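Side-chain contacts in putative oxidoreductase molybdopterin-binding subunit (Sulfolobus tokodaii, PDB 4ZOH), which probably serves as the large molybdopterin-binding subunit of an oxidoreductase of the xanthine dehydrogenase and aldehyde oxidase family, holding the pterin cytosine dinucleotide cofactor: residues E58-N61 and P67-T70; E72-G77 and L283-P288; G339-E344 and A677-I682; Q452-V457 and E463-R468; T566-H571 and E656-S661. One frame throughout, in Å; residues are numbered along the deposited sequence.

Interaction 1. Residues E58-N61 and P67-T70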
# COMPACT_ATOMS: atom_id res chain seq x y z
N GLU A 58 25.40 6.34 -16.46
CA GLU A 58 26.58 6.14 -15.57
C GLU A 58 26.17 5.83 -14.16
O GLU A 58 26.87 5.14 -13.46
CB GLU A 58 27.52 7.40 -15.55
CG GLU A 58 28.10 7.76 -16.93
CD GLU A 58 29.10 6.74 -17.53
OE1 GLU A 58 29.49 5.70 -16.89
OE2 GLU A 58 29.53 6.97 -18.69
N ASP A 59 25.00 6.33 -13.77
CA ASP A 59 24.42 6.01 -12.47
C ASP A 59 23.90 4.59 -12.38
O ASP A 59 23.68 4.10 -11.28
CB ASP A 59 23.30 6.98 -12.14
CG ASP A 59 23.78 8.40 -12.02
OD1 ASP A 59 24.77 8.63 -11.32
OD2 ASP A 59 23.17 9.32 -12.58
N ILE A 60 23.70 3.94 -13.52
CA ILE A 60 23.10 2.63 -13.57
C ILE A 60 24.07 1.49 -13.93
O ILE A 60 24.09 0.42 -13.29
CB ILE A 60 21.88 2.63 -14.53
CG1 ILE A 60 20.92 3.83 -14.22
CG2 ILE A 60 21.12 1.30 -14.43
CD1 ILE A 60 20.30 3.80 -12.82
N ASN A 61 24.81 1.66 -15.01
CA ASN A 61 25.66 0.58 -15.48
C ASN A 61 26.98 1.24 -16.05
O ASN A 61 27.26 1.12 -17.26
CB ASN A 61 24.87 -0.33 -16.47
CG ASN A 61 24.06 0.47 -17.48
OD1 ASN A 61 22.80 0.50 -17.42
ND2 ASN A 61 24.75 1.14 -18.41
N PRO A 67 21.98 -2.02 -19.26
CA PRO A 67 20.62 -1.71 -19.81
C PRO A 67 20.40 -0.29 -20.31
O PRO A 67 19.60 -0.07 -21.27
CB PRO A 67 19.68 -1.94 -18.61
CG PRO A 67 20.57 -2.06 -17.39
CD PRO A 67 21.90 -2.63 -17.93
N ILE A 68 21.06 0.68 -19.68
CA ILE A 68 20.89 2.10 -20.09
C ILE A 68 22.13 2.54 -20.93
O ILE A 68 23.24 2.16 -20.58
CB ILE A 68 20.69 3.03 -18.90
CG1 ILE A 68 19.54 2.53 -17.97
CG2 ILE A 68 20.41 4.50 -19.38
CD1 ILE A 68 18.08 2.55 -18.59
N ALA A 69 21.94 3.28 -22.04
CA ALA A 69 23.08 3.69 -22.83
C ALA A 69 23.77 4.78 -22.06
O ALA A 69 23.09 5.66 -21.47
CB ALA A 69 22.67 4.19 -24.18
N THR A 70 25.12 4.69 -22.05
CA THR A 70 26.04 5.71 -21.40
C THR A 70 26.83 6.55 -22.40
O THR A 70 26.71 7.76 -22.38
CB THR A 70 27.03 5.06 -20.44
OG1 THR A 70 27.69 4.01 -21.14
CG2 THR A 70 26.33 4.45 -19.27

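Interaction 2. Residues E72-G77 and L283-P288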
# COMPACT_ATOMS: atom_id res chain seq x y z
N GLU A 72 26.93 5.36 -26.01
CA GLU A 72 26.45 5.05 -27.34
C GLU A 72 25.04 4.42 -27.32
O GLU A 72 24.85 3.32 -26.75
CB GLU A 72 27.45 4.12 -28.04
CG GLU A 72 27.27 3.99 -29.58
CD GLU A 72 28.27 2.98 -30.17
OE1 GLU A 72 29.38 2.82 -29.59
OE2 GLU A 72 27.95 2.30 -31.19
N THR A 73 24.10 5.13 -27.94
CA THR A 73 22.75 4.65 -28.11
C THR A 73 22.55 3.96 -29.47
O THR A 73 22.96 4.53 -30.49
CB THR A 73 21.71 5.76 -27.91
OG1 THR A 73 20.40 5.17 -28.06
CG2 THR A 73 21.88 6.88 -28.89
N THR A 74 21.88 2.79 -29.45
CA THR A 74 21.66 1.92 -30.58
C THR A 74 20.24 1.75 -31.17
O THR A 74 20.07 0.87 -32.05
CB THR A 74 22.21 0.55 -30.31
OG1 THR A 74 21.72 0.09 -29.04
CG2 THR A 74 23.77 0.58 -30.27
N TYR A 75 19.25 2.57 -30.75
CA TYR A 75 17.88 2.55 -31.34
C TYR A 75 17.10 3.71 -30.84
O TYR A 75 17.24 4.09 -29.67
CB TYR A 75 17.13 1.20 -31.05
CG TYR A 75 16.93 0.79 -29.60
CD1 TYR A 75 15.70 1.02 -28.95
CD2 TYR A 75 17.97 0.21 -28.86
CE1 TYR A 75 15.51 0.63 -27.63
CE2 TYR A 75 17.78 -0.17 -27.54
CZ TYR A 75 16.51 0.04 -26.93
OH TYR A 75 16.29 -0.36 -25.61
N VAL A 76 16.32 4.33 -31.72
CA VAL A 76 15.26 5.25 -31.31
C VAL A 76 14.39 4.53 -30.24
O VAL A 76 14.04 3.32 -30.40
CB VAL A 76 14.43 5.68 -32.48
CG1 VAL A 76 13.39 6.76 -32.12
CG2 VAL A 76 15.38 6.18 -33.56
N GLY A 77 14.18 5.23 -29.12
CA GLY A 77 13.41 4.70 -27.99
C GLY A 77 14.29 4.16 -26.86
O GLY A 77 13.75 3.80 -25.79
N LEU A 283 16.82 -9.29 -34.82
CA LEU A 283 16.87 -9.07 -33.37
C LEU A 283 16.76 -7.65 -32.89
O LEU A 283 16.60 -7.42 -31.67
CB LEU A 283 18.11 -9.65 -32.78
CG LEU A 283 18.28 -11.14 -32.93
CD1 LEU A 283 19.55 -11.59 -32.23
CD2 LEU A 283 17.09 -11.97 -32.45
N GLY A 284 16.85 -6.69 -33.81
CA GLY A 284 17.00 -5.27 -33.45
C GLY A 284 18.28 -5.10 -32.56
O GLY A 284 19.18 -5.90 -32.66
N ALA A 285 18.34 -4.09 -31.69
CA ALA A 285 19.61 -3.70 -30.98
C ALA A 285 20.13 -4.71 -29.97
O ALA A 285 19.38 -5.58 -29.48
CB ALA A 285 19.49 -2.30 -30.36
N PRO A 286 21.46 -4.70 -29.72
CA PRO A 286 21.91 -5.73 -28.79
C PRO A 286 21.52 -5.42 -27.30
O PRO A 286 22.29 -4.85 -26.61
CB PRO A 286 23.45 -5.74 -28.96
CG PRO A 286 23.77 -4.43 -29.65
CD PRO A 286 22.56 -3.88 -30.28
N TYR A 287 20.35 -5.82 -26.83
CA TYR A 287 20.07 -5.77 -25.42
C TYR A 287 20.11 -7.21 -25.01
O TYR A 287 19.35 -8.01 -25.54
CB TYR A 287 18.72 -5.06 -25.15
CG TYR A 287 18.21 -5.16 -23.70
CD1 TYR A 287 19.03 -4.80 -22.62
CD2 TYR A 287 16.86 -5.56 -23.42
CE1 TYR A 287 18.56 -4.83 -21.31
CE2 TYR A 287 16.38 -5.62 -22.11
CZ TYR A 287 17.24 -5.24 -21.05
OH TYR A 287 16.86 -5.26 -19.75
N PRO A 288 21.01 -7.59 -24.09
CA PRO A 288 21.12 -9.02 -23.85
C PRO A 288 19.81 -9.77 -23.45
O PRO A 288 19.60 -10.92 -23.93
CB PRO A 288 22.18 -9.11 -22.72
CG PRO A 288 23.05 -7.89 -23.01
CD PRO A 288 22.01 -6.84 -23.31

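Interaction 3. Residues G339-E344 and A677-I682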
# COMPACT_ATOMS: atom_id res chain seq x y z
N GLY A 339 7.29 -19.98 -38.27
CA GLY A 339 7.61 -21.30 -38.85
C GLY A 339 6.39 -22.03 -39.47
O GLY A 339 6.49 -22.47 -40.60
N ILE A 340 5.30 -22.23 -38.70
CA ILE A 340 4.01 -22.71 -39.23
C ILE A 340 3.49 -21.81 -40.40
O ILE A 340 3.09 -22.33 -41.43
CB ILE A 340 2.95 -22.92 -38.12
CG1 ILE A 340 3.43 -23.94 -37.09
CG2 ILE A 340 1.53 -23.23 -38.68
CD1 ILE A 340 3.87 -25.27 -37.73
N TYR A 341 3.57 -20.48 -40.27
CA TYR A 341 3.17 -19.60 -41.34
C TYR A 341 3.96 -19.92 -42.64
O TYR A 341 3.36 -20.01 -43.74
CB TYR A 341 3.39 -18.16 -40.95
CG TYR A 341 3.42 -17.11 -42.07
CD1 TYR A 341 2.25 -16.60 -42.61
CD2 TYR A 341 4.65 -16.59 -42.57
CE1 TYR A 341 2.28 -15.62 -43.64
CE2 TYR A 341 4.68 -15.62 -43.57
CZ TYR A 341 3.51 -15.12 -44.12
OH TYR A 341 3.54 -14.08 -45.13
N PHE A 342 5.30 -20.04 -42.50
CA PHE A 342 6.13 -20.41 -43.62
C PHE A 342 5.71 -21.72 -44.29
O PHE A 342 5.44 -21.68 -45.50
CB PHE A 342 7.64 -20.34 -43.27
CG PHE A 342 8.14 -18.89 -43.02
CD1 PHE A 342 7.78 -17.87 -43.83
CD2 PHE A 342 8.95 -18.61 -41.94
CE1 PHE A 342 8.25 -16.57 -43.61
CE2 PHE A 342 9.43 -17.34 -41.71
CZ PHE A 342 9.06 -16.31 -42.52
N ILE A 343 5.62 -22.84 -43.56
CA ILE A 343 5.26 -24.09 -44.19
C ILE A 343 3.81 -24.05 -44.77
O ILE A 343 3.58 -24.57 -45.86
CB ILE A 343 5.51 -25.35 -43.31
CG1 ILE A 343 5.39 -26.64 -44.15
CG2 ILE A 343 4.63 -25.42 -42.03
CD1 ILE A 343 6.34 -26.69 -45.35
N GLU A 344 2.86 -23.41 -44.07
CA GLU A 344 1.45 -23.38 -44.52
C GLU A 344 1.25 -22.46 -45.71
O GLU A 344 0.43 -22.75 -46.60
CB GLU A 344 0.49 -23.07 -43.38
CG GLU A 344 0.50 -24.09 -42.29
CD GLU A 344 0.03 -25.44 -42.83
OE1 GLU A 344 -1.16 -25.48 -43.26
OE2 GLU A 344 0.86 -26.41 -42.85
N ALA A 677 -2.06 -20.60 -35.75
CA ALA A 677 -2.95 -21.01 -36.86
C ALA A 677 -3.59 -19.92 -37.66
O ALA A 677 -3.71 -20.07 -38.85
CB ALA A 677 -3.99 -22.04 -36.40
N ALA A 678 -3.99 -18.80 -37.05
CA ALA A 678 -4.90 -17.87 -37.74
C ALA A 678 -4.28 -17.10 -38.87
O ALA A 678 -4.96 -16.83 -39.91
CB ALA A 678 -5.64 -16.92 -36.75
N THR A 679 -3.00 -16.73 -38.70
CA THR A 679 -2.33 -15.93 -39.71
C THR A 679 -2.30 -16.61 -41.07
O THR A 679 -2.81 -16.06 -42.05
CB THR A 679 -0.90 -15.51 -39.25
OG1 THR A 679 -1.04 -14.82 -38.01
CG2 THR A 679 -0.27 -14.51 -40.19
N PRO A 680 -1.67 -17.77 -41.18
CA PRO A 680 -1.72 -18.34 -42.55
C PRO A 680 -3.17 -18.81 -42.96
O PRO A 680 -3.46 -18.87 -44.16
CB PRO A 680 -0.90 -19.64 -42.39
CG PRO A 680 -1.04 -20.03 -40.97
CD PRO A 680 -0.99 -18.68 -40.22
N THR A 681 -4.01 -19.22 -42.00
CA THR A 681 -5.44 -19.52 -42.35
C THR A 681 -6.05 -18.39 -43.12
O THR A 681 -6.57 -18.57 -44.24
CB THR A 681 -6.31 -19.84 -41.13
OG1 THR A 681 -5.76 -20.99 -40.50
CG2 THR A 681 -7.79 -20.28 -41.60
N ILE A 682 -5.89 -17.20 -42.56
CA ILE A 682 -6.50 -15.97 -43.11
C ILE A 682 -5.82 -15.54 -44.43
O ILE A 682 -6.50 -15.12 -45.40
CB ILE A 682 -6.54 -14.81 -42.07
CG1 ILE A 682 -7.52 -15.11 -40.88
CG2 ILE A 682 -6.85 -13.52 -42.80
CD1 ILE A 682 -8.95 -15.27 -41.32

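Interaction 4. Residues Q452-V457 and E463-R468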
# COMPACT_ATOMS: atom_id res chain seq x y z
N GLN A 452 -10.13 -25.99 -9.83
CA GLN A 452 -10.79 -27.24 -10.37
C GLN A 452 -9.95 -28.52 -10.10
O GLN A 452 -10.47 -29.54 -9.57
CB GLN A 452 -11.00 -27.13 -11.89
CG GLN A 452 -11.87 -25.98 -12.33
CD GLN A 452 -11.85 -25.79 -13.85
OE1 GLN A 452 -11.31 -24.81 -14.35
NE2 GLN A 452 -12.48 -26.75 -14.61
N ILE A 453 -8.65 -28.46 -10.43
CA ILE A 453 -7.70 -29.55 -10.13
C ILE A 453 -7.63 -29.89 -8.63
O ILE A 453 -7.82 -31.05 -8.25
CB ILE A 453 -6.30 -29.31 -10.73
CG1 ILE A 453 -6.38 -29.35 -12.26
CG2 ILE A 453 -5.27 -30.33 -10.25
CD1 ILE A 453 -5.16 -28.69 -12.94
N ALA A 454 -7.37 -28.89 -7.78
CA ALA A 454 -7.17 -29.17 -6.38
C ALA A 454 -8.48 -29.65 -5.72
O ALA A 454 -8.44 -30.49 -4.86
CB ALA A 454 -6.61 -27.96 -5.61
N ALA A 455 -9.61 -29.08 -6.12
CA ALA A 455 -10.89 -29.50 -5.56
C ALA A 455 -11.23 -30.98 -5.95
O ALA A 455 -11.70 -31.72 -5.10
CB ALA A 455 -12.00 -28.53 -5.96
N ASP A 456 -10.94 -31.40 -7.18
CA ASP A 456 -11.08 -32.82 -7.58
C ASP A 456 -10.24 -33.74 -6.73
O ASP A 456 -10.77 -34.71 -6.20
CB ASP A 456 -10.83 -33.05 -9.09
CG ASP A 456 -12.01 -32.60 -9.97
OD1 ASP A 456 -13.01 -32.02 -9.48
OD2 ASP A 456 -11.98 -32.84 -11.19
N VAL A 457 -8.94 -33.41 -6.56
CA VAL A 457 -8.05 -34.21 -5.72
C VAL A 457 -8.54 -34.30 -4.26
O VAL A 457 -8.57 -35.37 -3.66
CB VAL A 457 -6.57 -33.73 -5.78
CG1 VAL A 457 -5.69 -34.52 -4.85
CG2 VAL A 457 -6.02 -33.79 -7.18
N GLU A 463 -15.12 -23.62 -4.11
CA GLU A 463 -15.04 -22.37 -3.35
C GLU A 463 -14.17 -22.54 -2.10
O GLU A 463 -13.86 -21.57 -1.45
CB GLU A 463 -16.41 -21.76 -2.92
CG GLU A 463 -17.60 -22.02 -3.81
CD GLU A 463 -18.18 -23.42 -3.61
OE1 GLU A 463 -18.72 -23.71 -2.51
OE2 GLU A 463 -18.06 -24.22 -4.55
N LYS A 464 -13.80 -23.78 -1.76
CA LYS A 464 -12.92 -24.00 -0.62
C LYS A 464 -11.42 -23.70 -0.92
O LYS A 464 -10.60 -23.71 0.01
CB LYS A 464 -13.05 -25.43 -0.09
CG LYS A 464 -14.36 -25.72 0.67
CD LYS A 464 -14.76 -24.65 1.68
CE LYS A 464 -15.68 -25.22 2.75
NZ LYS A 464 -15.84 -24.14 3.76
N ILE A 465 -11.10 -23.51 -2.19
CA ILE A 465 -9.72 -23.47 -2.65
C ILE A 465 -9.46 -22.04 -3.16
O ILE A 465 -9.78 -21.71 -4.30
CB ILE A 465 -9.42 -24.45 -3.82
CG1 ILE A 465 -9.94 -25.94 -3.61
CG2 ILE A 465 -7.93 -24.36 -4.24
CD1 ILE A 465 -9.42 -26.62 -2.34
N GLU A 466 -8.93 -21.20 -2.29
CA GLU A 466 -8.41 -19.92 -2.68
C GLU A 466 -7.07 -20.15 -3.46
O GLU A 466 -6.24 -20.92 -3.02
CB GLU A 466 -8.12 -19.05 -1.46
CG GLU A 466 -7.75 -17.60 -1.93
CD GLU A 466 -7.23 -16.63 -0.85
OE1 GLU A 466 -7.07 -16.98 0.37
OE2 GLU A 466 -6.99 -15.45 -1.24
N VAL A 467 -6.90 -19.47 -4.59
CA VAL A 467 -5.70 -19.63 -5.35
C VAL A 467 -4.97 -18.28 -5.43
O VAL A 467 -5.57 -17.26 -5.85
CB VAL A 467 -6.01 -20.12 -6.78
CG1 VAL A 467 -4.71 -20.35 -7.59
CG2 VAL A 467 -6.81 -21.43 -6.71
N ARG A 468 -3.67 -18.30 -5.03
CA ARG A 468 -2.81 -17.09 -4.98
C ARG A 468 -1.55 -17.29 -5.79
O ARG A 468 -1.16 -18.43 -6.04
CB ARG A 468 -2.47 -16.81 -3.50
CG ARG A 468 -3.70 -16.41 -2.69
CD ARG A 468 -4.02 -14.94 -2.94
NE ARG A 468 -2.98 -14.11 -2.29
CZ ARG A 468 -2.10 -13.31 -2.90
NH1 ARG A 468 -2.11 -13.21 -4.22
NH2 ARG A 468 -1.16 -12.65 -2.17

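Interaction 5. Residues T566-H571 and E656-S661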
# COMPACT_ATOMS: atom_id res chain seq x y z
N THR A 566 3.10 -31.57 -27.67
CA THR A 566 2.79 -30.91 -28.97
C THR A 566 1.28 -30.98 -29.34
O THR A 566 0.81 -32.06 -29.72
CB THR A 566 3.64 -31.53 -30.11
OG1 THR A 566 3.35 -32.95 -30.19
CG2 THR A 566 5.19 -31.29 -29.86
N PRO A 567 0.49 -29.86 -29.20
CA PRO A 567 -0.89 -29.89 -29.74
C PRO A 567 -0.81 -29.63 -31.22
O PRO A 567 0.25 -29.21 -31.71
CB PRO A 567 -1.56 -28.69 -29.07
CG PRO A 567 -0.43 -27.70 -28.91
CD PRO A 567 0.74 -28.59 -28.47
N TYR A 568 -1.92 -29.82 -31.92
CA TYR A 568 -2.00 -29.64 -33.37
C TYR A 568 -3.47 -29.36 -33.70
O TYR A 568 -4.37 -29.66 -32.91
CB TYR A 568 -1.52 -30.95 -34.10
CG TYR A 568 -2.29 -32.20 -33.66
CD1 TYR A 568 -3.37 -32.68 -34.42
CD2 TYR A 568 -1.97 -32.86 -32.46
CE1 TYR A 568 -4.07 -33.82 -34.01
CE2 TYR A 568 -2.68 -33.97 -32.03
CZ TYR A 568 -3.74 -34.44 -32.81
OH TYR A 568 -4.46 -35.53 -32.37
N GLY A 569 -3.73 -28.80 -34.87
CA GLY A 569 -5.09 -28.72 -35.32
C GLY A 569 -5.22 -28.19 -36.70
O GLY A 569 -4.22 -27.99 -37.38
N VAL A 570 -6.47 -27.97 -37.14
CA VAL A 570 -6.73 -27.41 -38.46
C VAL A 570 -7.76 -26.26 -38.28
O VAL A 570 -8.72 -26.42 -37.51
CB VAL A 570 -7.18 -28.52 -39.48
CG1 VAL A 570 -8.33 -29.38 -38.91
CG2 VAL A 570 -7.66 -27.90 -40.79
N HIS A 571 -7.55 -25.13 -38.97
CA HIS A 571 -8.35 -23.96 -38.80
C HIS A 571 -8.74 -23.62 -40.20
O HIS A 571 -8.04 -23.98 -41.14
CB HIS A 571 -7.57 -22.77 -38.14
CG HIS A 571 -7.32 -22.97 -36.66
ND1 HIS A 571 -7.24 -21.91 -35.76
CD2 HIS A 571 -7.12 -24.10 -35.92
CE1 HIS A 571 -7.10 -22.41 -34.53
NE2 HIS A 571 -6.96 -23.72 -34.60
N GLU A 656 -10.69 -32.05 -29.95
CA GLU A 656 -10.72 -33.53 -29.91
C GLU A 656 -9.59 -33.95 -29.02
O GLU A 656 -8.52 -33.34 -29.08
CB GLU A 656 -10.53 -34.14 -31.30
CG GLU A 656 -11.48 -33.60 -32.38
CD GLU A 656 -12.91 -34.20 -32.32
OE1 GLU A 656 -13.09 -35.35 -31.84
OE2 GLU A 656 -13.87 -33.51 -32.77
N ILE A 657 -9.82 -34.94 -28.16
CA ILE A 657 -8.76 -35.47 -27.35
C ILE A 657 -8.34 -36.83 -27.93
O ILE A 657 -8.86 -37.89 -27.52
CB ILE A 657 -9.21 -35.58 -25.89
CG1 ILE A 657 -9.79 -34.25 -25.43
CG2 ILE A 657 -8.09 -36.17 -25.01
CD1 ILE A 657 -10.52 -34.29 -24.09
N LEU A 658 -7.40 -36.79 -28.89
CA LEU A 658 -6.79 -38.02 -29.49
C LEU A 658 -5.39 -38.27 -28.89
O LEU A 658 -4.91 -39.40 -28.84
CB LEU A 658 -6.64 -37.83 -31.01
CG LEU A 658 -7.84 -37.22 -31.75
CD1 LEU A 658 -7.55 -37.01 -33.23
CD2 LEU A 658 -9.07 -38.15 -31.54
N GLY A 659 -4.73 -37.21 -28.44
CA GLY A 659 -3.38 -37.30 -27.87
C GLY A 659 -3.27 -36.46 -26.61
O GLY A 659 -3.41 -35.25 -26.70
N LYS A 660 -3.11 -37.11 -25.46
CA LYS A 660 -2.76 -36.48 -24.17
C LYS A 660 -1.24 -36.30 -24.01
O LYS A 660 -0.42 -36.96 -24.70
CB LYS A 660 -3.29 -37.26 -22.98
CG LYS A 660 -4.83 -37.41 -22.93
CD LYS A 660 -5.25 -38.50 -21.96
CE LYS A 660 -4.65 -38.35 -20.57
NZ LYS A 660 -4.74 -39.59 -19.73
N SER A 661 -0.86 -35.38 -23.13
CA SER A 661 0.55 -35.13 -22.86
C SER A 661 1.00 -36.21 -21.89
O SER A 661 0.16 -36.90 -21.30
CB SER A 661 0.71 -33.72 -22.24
OG SER A 661 0.31 -33.80 -20.90

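Interaction 1. Residues E58-N61 and P67-T70
N61 and I68 face each other across an irregular loop, their CA atoms 6.8 Å apart, while the CA atoms of E58 and T70 stand 5.9 Å apart. Both segments belong to the loop between strands 54-56 and 72-73 of the a/b hammerhead domain. Neither is a regular helix or strand, and the link between them is made by a side chain bonded to backbone. The amide of N61 binds the backbone of I68 at two points. The peptide N of I68 donates to N61 OD1 over 2.9 Å, nearly straight at 165° but tilted from the carbonyl plane of the amide. In return N61 ND2 donates to I68 O at 2.8 Å, on a lone pair and close to the plane of its own amide. The two bonds fix the rotation of the amide, and both partners are buried. The N61 side chain stands between its backbone N and carbonyl carbon (chi1 44°), which carries the amide across to I68. P67 follows a cis peptide bond and lays its ring beside the same oxygen, with CD 3.3 Å from N61 OD1. Next to this, I60 CG2 meets I68 CG1 at 4.1 Å. I60 also packs on K230 and L231 of helix 223-235. At the outer end E58 crosses T70 at about a right angle. The hydroxyl of T70 is bonded to K64 O within the loop. Its methyl CG2 lies 3.5 Å from the backbone N of E58, and its CB is 3.6 Å from E58 OE2.

Interaction 2. Residues E72-G77 and L283-P288
A285 puts its methyl group against the ring of Y75, with A285 CB 3.3 Å from Y75 CD2. The approach is oblique to the ring. CE2 of Y75 is also near, at 3.9 Å from A285 CB, so the CD2-CE2 bond of the ring carries the contact. The same methyl also meets T74, with T74 OG1 3.5 Å from A285 CB. Ring and hydroxyl approach it from neighbouring directions. The torsions explain this. The ring of Y75 stands between its backbone N and carbonyl carbon (chi1 58°), and OG1 of T74 takes the same kind of place (chi1 51°). The two consecutive side chains can therefore reach the same methyl. P286 is a lesser partner, with its CD 4.2 Å from T74 OG1. It is the centre of an inverse gamma turn, whose bond from Y287 N to A285 O is weak. A285 O also accepts from N291 ND2, at the start of helix 288-304. On the opposite segment T74 O accepts from N324 ND2, while T74 N donates to Q78 OE1. The contact joins a loop after strand 72-73 of the hammerhead domain to the loop between strand 272-282 and helix 288-304, in the molybdopterin-binding part of the chain. P327 also packs on Y75. Across the interface itself the partners are a methyl, a ring and a threonine oxygen, without a hydrogen bond. The two segments therefore meet by van der Waals packing, and polar bonds to other residues hold each backbone.

Interaction 3. Residues G339-E344 and A677-I682
E344 and P680 meet through their CB atoms, 3.8 Å apart, where helix 336-353 of the molybdopterin cofactor-binding domain packs on helix 673-688 near the C terminus. Segments 339-344 and 677-682 point nearly the same way, crossing at -25° with axes 8.7 Å apart at closest approach. P680 is the centre of the contact. Its CB also lies 4.2 Å from Y341 CA, so its ring packs against the backbone of the other helix. Being a proline, P680 has no N-H for the turn before it, and helix 673-688 is kinked there. Y341 carries its ring anti to the backbone N (chi1 162°), and this sets it alongside the second helix. P680 CA then sits at the ring edge, near its plane. T679 CG2 comes to Y341 CD1 obliquely, at 4.1 Å. T679 turns this methyl anti to its own N, while its hydroxyl bonds G614 O. E344 uses only the root of its chain here. Bends at chi1 and chi2, both near -60°, carry the carboxylate away to R362, a salt bridge, and to Y309 OH and S410 N. Those partners tie it down. Next to P680, T681 OG1 donates one turn back to A677 O at 2.8 Å, from above the carbonyl plane. The T681 hydroxyl also bonds S409 OG on strand 405-412. Between the two segments only carbon meets carbon, though E344 O takes a weak hydrogen bond from N684 ND2 further along the second helix. The contact itself is therefore apolar, and the carboxylate is probably kept ionised by R362.

Interaction 4. Residues Q452-V457 and E463-R468
I465 packs its two branches onto two successive alanines of helix 446-458. Its CG2 meets A454 CB at 4.1 Å, and its CG1 meets A455 CB, also at 4.1 Å. CG1 lies 4.0 Å from A455 N too, so the side chain also rests against the helix backbone. CG1 of I465 is beside its backbone N and CG2 is anti to it (chi1 -48°), which spreads the two branches over neighbouring residues. The alanines have nothing beyond CB, and the strand can come close: the CA atoms of A455 and I465 are 6.8 Å apart. This is the return half of a beta-alpha-beta unit made of strand 433-437, helix 446-458 and strand 465-468. L435 and L458 complete the buried side around I465, and S498 of helix 486-512 touches A454. V467 continues the apolar packing on the same helix at A447 and A451. The charged residues point away. E463 and K464 are exposed, in the short 3-10 turn that leads into the strand. E466 forms a salt bridge with K432 and a second with K178 of a second subunit. R468 makes a salt bridge with E473 of that same subunit. On the far side of the helix, D456 accepts from the backbone N atoms of Y2 and I3. The contact thus has a small, buried, apolar centre and a charged outer side. The meeting of helix and strand rests on methyl and methylene packing alone. The strand's charged groups lie away from the helix and form salt bridges, two of them to the second subunit.

Interaction 5. Residues T566-H571 and E656-S661
Y568 lays its hydroxyl against L658, and this is the heart of a small contact. Y568 OH is 3.4 Å from L658 CB and 3.5 Å from L658 CD1. The two side chains cross at about a right angle. G659 comes next, its backbone N 4.3 Å from Y568 OH. Having no side chain, G659 adds only backbone here. The hydroxyl does not bond to either residue. Its polar partner is the backbone N of N384, just before helix 385-401, so the oxygen is satisfied while its flank rests on carbon. The ring is brought to this place by its first torsion, with CG between the backbone N and the carbonyl carbon (chi1 56°). T566 O lies at the edge of the Y568 ring, in its plane. That carbonyl is also bonded by K668 NZ. L658 CG is beside its own N (chi1 -45°), and from there the branch carrying CD1 reaches back to the hydroxyl. The backbone of L658 is held in turn, for its N donates to D593 OD2. K387 of helix 385-401 also packs on L658. Further out, Y568 pairs through its backbone with D593 of strand 583-593, and E656 pairs with D592. Y568 lies in the molybdopterin cofactor-binding domain, and G659 is about 11 Å from the bound pterin cytosine dinucleotide. The contact therefore sits at the beginning of strand 568-577, in a mixed sheet between strands 405-412 and 583-593. Helix 385-401 lies against it through L388, which touches Y568, and the loop 656-661 leads on from strand 651-655 toward helix 673-688.

Overall arrangement
From the N terminus, interaction 1 closes a loop of five residues in the hammerhead domain. Interaction 2 follows, closing a span of some 205 residues between that domain and the molybdopterin-binding part. The two touch, P67 against Y287, with centres 13 Å apart. Interaction 3 closes the longest span, from helix 336-353 to helix 673-688. Interactions 4 and 5 both fall within it, one after the other. Interaction 4 closes the five-residue turn from helix 446-458 to strand 465-468, within a beta-alpha-beta unit, and interaction 5 links strand 568-577 to a later loop. No two spans cross. H571 of 566-571 packs on A677 and T681, so interactions 3 and 5 adjoin, while interaction 4 stands apart.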